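Local structure of ribonucleoside-diphosphate reductase (Pseudomonas aeruginosa, 5IM3) at residues A[723-732]-A[744-754]. The protein probably reduces ribonucleoside diphosphates to the deoxyribonucleotides needed for DNA synthesis, with thioredoxin as reductant, and binds dATP as an allosteric nucleotide. Sequence-based numbering, arbitrary orientation.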
loop_
_atom_site.group_PDB
_atom_site.type_symbol
_atom_site.label_atom_id
_atom_site.label_comp_id
_atom_site.label_asym_id
_atom_site.label_seq_id
_atom_site.Cartn_x
_atom_site.Cartn_y
_atom_site.Cartn_z
ATOM N N LEU A 723 3.113 -31.460 45.481
ATOM C CA LEU A 723 3.960 -30.284 45.353
ATOM C C LEU A 723 3.843 -29.738 43.937
ATOM O O LEU A 723 3.167 -30.346 43.098
ATOM C CB LEU A 723 5.412 -30.639 45.685
ATOM C CG LEU A 723 5.608 -31.434 46.975
ATOM C CD1 LEU A 723 7.080 -31.696 47.237
ATOM C CD2 LEU A 723 4.985 -30.711 48.150
ATOM N N PRO A 724 4.461 -28.591 43.630
ATOM C CA PRO A 724 4.378 -28.078 42.251
ATOM C C PRO A 724 4.842 -29.074 41.204
ATOM O O PRO A 724 4.214 -29.187 40.145
ATOM C CB PRO A 724 5.269 -26.829 42.301
ATOM C CG PRO A 724 5.137 -26.350 43.695
ATOM C CD PRO A 724 5.044 -27.595 44.546
ATOM N N ILE A 725 5.927 -29.806 41.467
ATOM C CA ILE A 725 6.402 -30.782 40.490
ATOM C C ILE A 725 5.336 -31.834 40.227
ATOM O O ILE A 725 5.210 -32.336 39.102
ATOM C CB ILE A 725 7.723 -31.420 40.969
ATOM C CG1 ILE A 725 8.323 -32.313 39.876
ATOM C CG2 ILE A 725 7.509 -32.212 42.256
ATOM C CD1 ILE A 725 8.734 -31.563 38.620
ATOM N N ASP A 726 4.554 -32.186 41.248
ATOM C CA ASP A 726 3.444 -33.114 41.065
ATOM C C ASP A 726 2.255 -32.451 40.379
ATOM O O ASP A 726 1.525 -33.117 39.639
ATOM C CB ASP A 726 3.024 -33.693 42.417
ATOM C CG ASP A 726 4.141 -34.473 43.087
ATOM O OD1 ASP A 726 4.759 -35.324 42.414
ATOM O OD2 ASP A 726 4.406 -34.234 44.284
ATOM N N SER A 727 2.046 -31.151 40.609
ATOM C CA SER A 727 0.996 -30.429 39.895
ATOM C C SER A 727 1.196 -30.511 38.387
ATOM O O SER A 727 0.228 -30.658 37.632
ATOM C CB SER A 727 0.963 -28.968 40.344
ATOM O OG SER A 727 0.731 -28.846 41.733
ATOM N N GLU A 728 2.447 -30.406 37.926
ATOM C CA GLU A 728 2.726 -30.523 36.497
ATOM C C GLU A 728 2.277 -31.874 35.959
ATOM O O GLU A 728 1.691 -31.954 34.874
ATOM C CB GLU A 728 4.219 -30.326 36.228
ATOM C CG GLU A 728 4.687 -28.886 36.265
ATOM C CD GLU A 728 4.409 -28.139 34.973
ATOM O OE1 GLU A 728 5.358 -27.556 34.407
ATOM O OE2 GLU A 728 3.244 -28.132 34.523
ATOM N N LYS A 729 2.550 -32.948 36.701
ATOM C CA LYS A 729 2.198 -34.284 36.233
ATOM C C LYS A 729 0.690 -34.429 36.067
ATOM O O LYS A 729 0.212 -34.913 35.034
ATOM C CB LYS A 729 2.739 -35.335 37.204
ATOM C CG LYS A 729 4.253 -35.466 37.187
ATOM C CD LYS A 729 4.723 -36.638 38.034
ATOM C CE LYS A 729 6.197 -36.928 37.804
ATOM N NZ LYS A 729 6.657 -38.153 38.520
ATOM N N LYS A 730 -0.079 -34.012 37.076
ATOM C CA LYS A 730 -1.532 -34.103 36.976
ATOM C C LYS A 730 -2.070 -33.211 35.868
ATOM O O LYS A 730 -3.049 -33.569 35.204
ATOM C CB LYS A 730 -2.179 -33.741 38.314
ATOM C CG LYS A 730 -2.333 -34.921 39.264
ATOM C CD LYS A 730 -3.050 -34.521 40.546
ATOM C CE LYS A 730 -3.365 -35.731 41.412
ATOM N NZ LYS A 730 -2.138 -36.489 41.783
ATOM N N LEU A 731 -1.445 -32.051 35.647
ATOM C CA LEU A 731 -1.875 -31.180 34.558
ATOM C C LEU A 731 -1.753 -31.888 33.215
ATOM O O LEU A 731 -2.639 -31.769 32.358
ATOM C CB LEU A 731 -1.054 -29.888 34.568
ATOM C CG LEU A 731 -1.310 -28.896 33.427
ATOM C CD1 LEU A 731 -2.759 -28.433 33.421
ATOM C CD2 LEU A 731 -0.368 -27.704 33.532
ATOM N N ILE A 732 -0.667 -32.636 33.015
ATOM C CA ILE A 732 -0.493 -33.382 31.773
ATOM C C ILE A 732 -1.556 -34.466 31.652
ATOM O O ILE A 732 -2.076 -34.725 30.560
ATOM C CB ILE A 732 0.929 -33.969 31.699
ATOM C CG1 ILE A 732 1.973 -32.852 31.771
ATOM C CG2 ILE A 732 1.116 -34.765 30.412
ATOM C CD1 ILE A 732 3.378 -33.353 32.011
ATOM N N LEU A 744 10.101 -32.995 32.937
ATOM C CA LEU A 744 9.764 -33.432 34.288
ATOM C C LEU A 744 10.996 -33.866 35.078
ATOM O O LEU A 744 10.866 -34.582 36.076
ATOM C CB LEU A 744 8.739 -34.569 34.227
ATOM C CG LEU A 744 7.269 -34.234 34.507
ATOM C CD1 LEU A 744 6.810 -32.982 33.776
ATOM C CD2 LEU A 744 6.388 -35.417 34.126
ATOM N N SER A 745 12.187 -33.435 34.669
ATOM C CA SER A 745 13.407 -33.870 35.330
ATOM C C SER A 745 13.523 -33.245 36.718
ATOM O O SER A 745 12.950 -32.191 37.010
ATOM C CB SER A 745 14.635 -33.510 34.492
ATOM O OG SER A 745 14.826 -32.107 34.439
ATOM N N GLU A 746 14.285 -33.919 37.580
ATOM C CA GLU A 746 14.485 -33.499 38.959
ATOM C C GLU A 746 15.916 -33.808 39.369
ATOM O O GLU A 746 16.445 -34.872 39.036
ATOM C CB GLU A 746 13.512 -34.212 39.908
ATOM C CG GLU A 746 12.052 -34.091 39.508
ATOM C CD GLU A 746 11.131 -34.891 40.410
ATOM O OE1 GLU A 746 9.969 -35.126 40.014
ATOM O OE2 GLU A 746 11.574 -35.288 41.510
ATOM N N THR A 747 16.538 -32.883 40.101
ATOM C CA THR A 747 17.909 -33.053 40.566
ATOM C C THR A 747 18.015 -33.171 42.080
ATOM O O THR A 747 19.122 -33.364 42.593
ATOM C CB THR A 747 18.783 -31.887 40.086
ATOM O OG1 THR A 747 18.445 -30.698 40.810
ATOM C CG2 THR A 747 18.585 -31.643 38.595
ATOM N N LEU A 748 16.905 -33.061 42.805
ATOM C CA LEU A 748 16.880 -33.165 44.257
ATOM C C LEU A 748 16.055 -34.376 44.673
ATOM O O LEU A 748 15.433 -35.048 43.846
ATOM C CB LEU A 748 16.302 -31.892 44.891
ATOM C CG LEU A 748 17.272 -30.755 45.224
ATOM C CD1 LEU A 748 18.090 -30.329 44.014
ATOM C CD2 LEU A 748 16.498 -29.572 45.787
ATOM N N ASP A 749 16.058 -34.650 45.976
ATOM C CA ASP A 749 15.234 -35.700 46.566
ATOM C C ASP A 749 14.076 -35.033 47.298
ATOM O O ASP A 749 14.259 -34.475 48.385
ATOM C CB ASP A 749 16.045 -36.578 47.515
ATOM C CG ASP A 749 15.201 -37.652 48.175
ATOM O OD1 ASP A 749 14.148 -38.015 47.607
ATOM O OD2 ASP A 749 15.586 -38.131 49.262
ATOM N N TRP A 750 12.887 -35.100 46.705
ATOM C CA TRP A 750 11.716 -34.426 47.247
ATOM C C TRP A 750 10.877 -35.316 48.154
ATOM O O TRP A 750 10.019 -34.796 48.875
ATOM C CB TRP A 750 10.839 -33.907 46.106
ATOM C CG TRP A 750 11.447 -32.763 45.359
ATOM C CD1 TRP A 750 12.336 -32.837 44.326
ATOM C CD2 TRP A 750 11.208 -31.369 45.585
ATOM N NE1 TRP A 750 12.669 -31.574 43.897
ATOM C CE2 TRP A 750 11.986 -30.655 44.653
ATOM C CE3 TRP A 750 10.412 -30.655 46.486
ATOM C CZ2 TRP A 750 11.989 -29.262 44.594
ATOM C CZ3 TRP A 750 10.418 -29.273 46.427
ATOM C CH2 TRP A 750 11.200 -28.592 45.488
ATOM N N ALA A 751 11.098 -36.629 48.139
ATOM C CA ALA A 751 10.279 -37.520 48.956
ATOM C C ALA A 751 10.301 -37.151 50.433
ATOM O O ALA A 751 9.222 -37.135 51.050
ATOM C CB ALA A 751 10.726 -38.972 48.743
ATOM N N PRO A 752 11.447 -36.849 51.055
ATOM C CA PRO A 752 11.405 -36.467 52.476
ATOM C C PRO A 752 10.659 -35.171 52.724
ATOM O O PRO A 752 9.946 -35.055 53.730
ATOM C CB PRO A 752 12.891 -36.348 52.852
ATOM C CG PRO A 752 13.620 -37.127 51.808
ATOM C CD PRO A 752 12.829 -36.933 50.555
ATOM N N LEU A 753 10.810 -34.181 51.841
ATOM C CA LEU A 753 10.087 -32.926 52.014
ATOM C C LEU A 753 8.603 -33.091 51.708
ATOM O O LEU A 753 7.766 -32.434 52.337
ATOM C CB LEU A 753 10.699 -31.842 51.128
ATOM C CG LEU A 753 10.145 -30.429 51.324
ATOM C CD1 LEU A 753 10.379 -29.943 52.750
ATOM C CD2 LEU A 753 10.767 -29.466 50.322
ATOM N N ARG A 754 8.257 -33.957 50.752
ATOM C CA ARG A 754 6.854 -34.249 50.483
ATOM C C ARG A 754 6.159 -34.856 51.695
ATOM O O ARG A 754 4.927 -34.807 51.777
ATOM C CB ARG A 754 6.735 -35.192 49.281
ATOM C CG ARG A 754 5.299 -35.522 48.877
ATOM C CD ARG A 754 5.247 -36.423 47.650
ATOM N NE ARG A 754 5.642 -35.716 46.432
ATOM C CZ ARG A 754 6.860 -35.745 45.897
ATOM N NH1 ARG A 754 7.831 -36.453 46.459
ATOM N NH2 ARG A 754 7.110 -35.064 44.787
#
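In the catalytic barrel domain, away from the dATP sites, a salt bridge from Arg-754 to Asp-726 ties the start of helix 724-735 to the short helix 751-757. Arg-754 grips side-on: NE and NH2 both donate to the single oxygen Asp-726 OD2, each at 2.9 Å; the oxygen lies near the guanidinium plane, and both nitrogens reach its syn side somewhat out of the carboxylate plane. The carboxylate is turned 55° from the guanidinium. The anti lone pair of Asp-726 OD2 takes the backbone N of Leu-723, the N-cap residue, at 3.3 Å, so three N-H groups converge on one oxygen, which joins the first turn of the helix to the bridge. Leu-723 CD1 lies over one guanidinium face, toward its rim, and also touches Trp-750 CE3 at 3.6 Å. With CG1 anti to the backbone N (chi1 -173°), Ile-725 sets CG1 3.3 Å from Glu-746 OE1, a methylene against a carboxylate oxygen. Further along helix 724-735, Lys-729 and Ile-732 receive the methyls of Leu-744, from the loop: CD2 lies 3.7 Å from Lys-729 CG, and CD1 meets Ile-732 CD1 tip to tip at 3.9 Å. Trp-750 NE1 hydrogen-bonds Glu-690 of helix 679-707, and the indole meets Tyr-694 of that helix edge-to-face, while Leu-731 packs on helix 566-571.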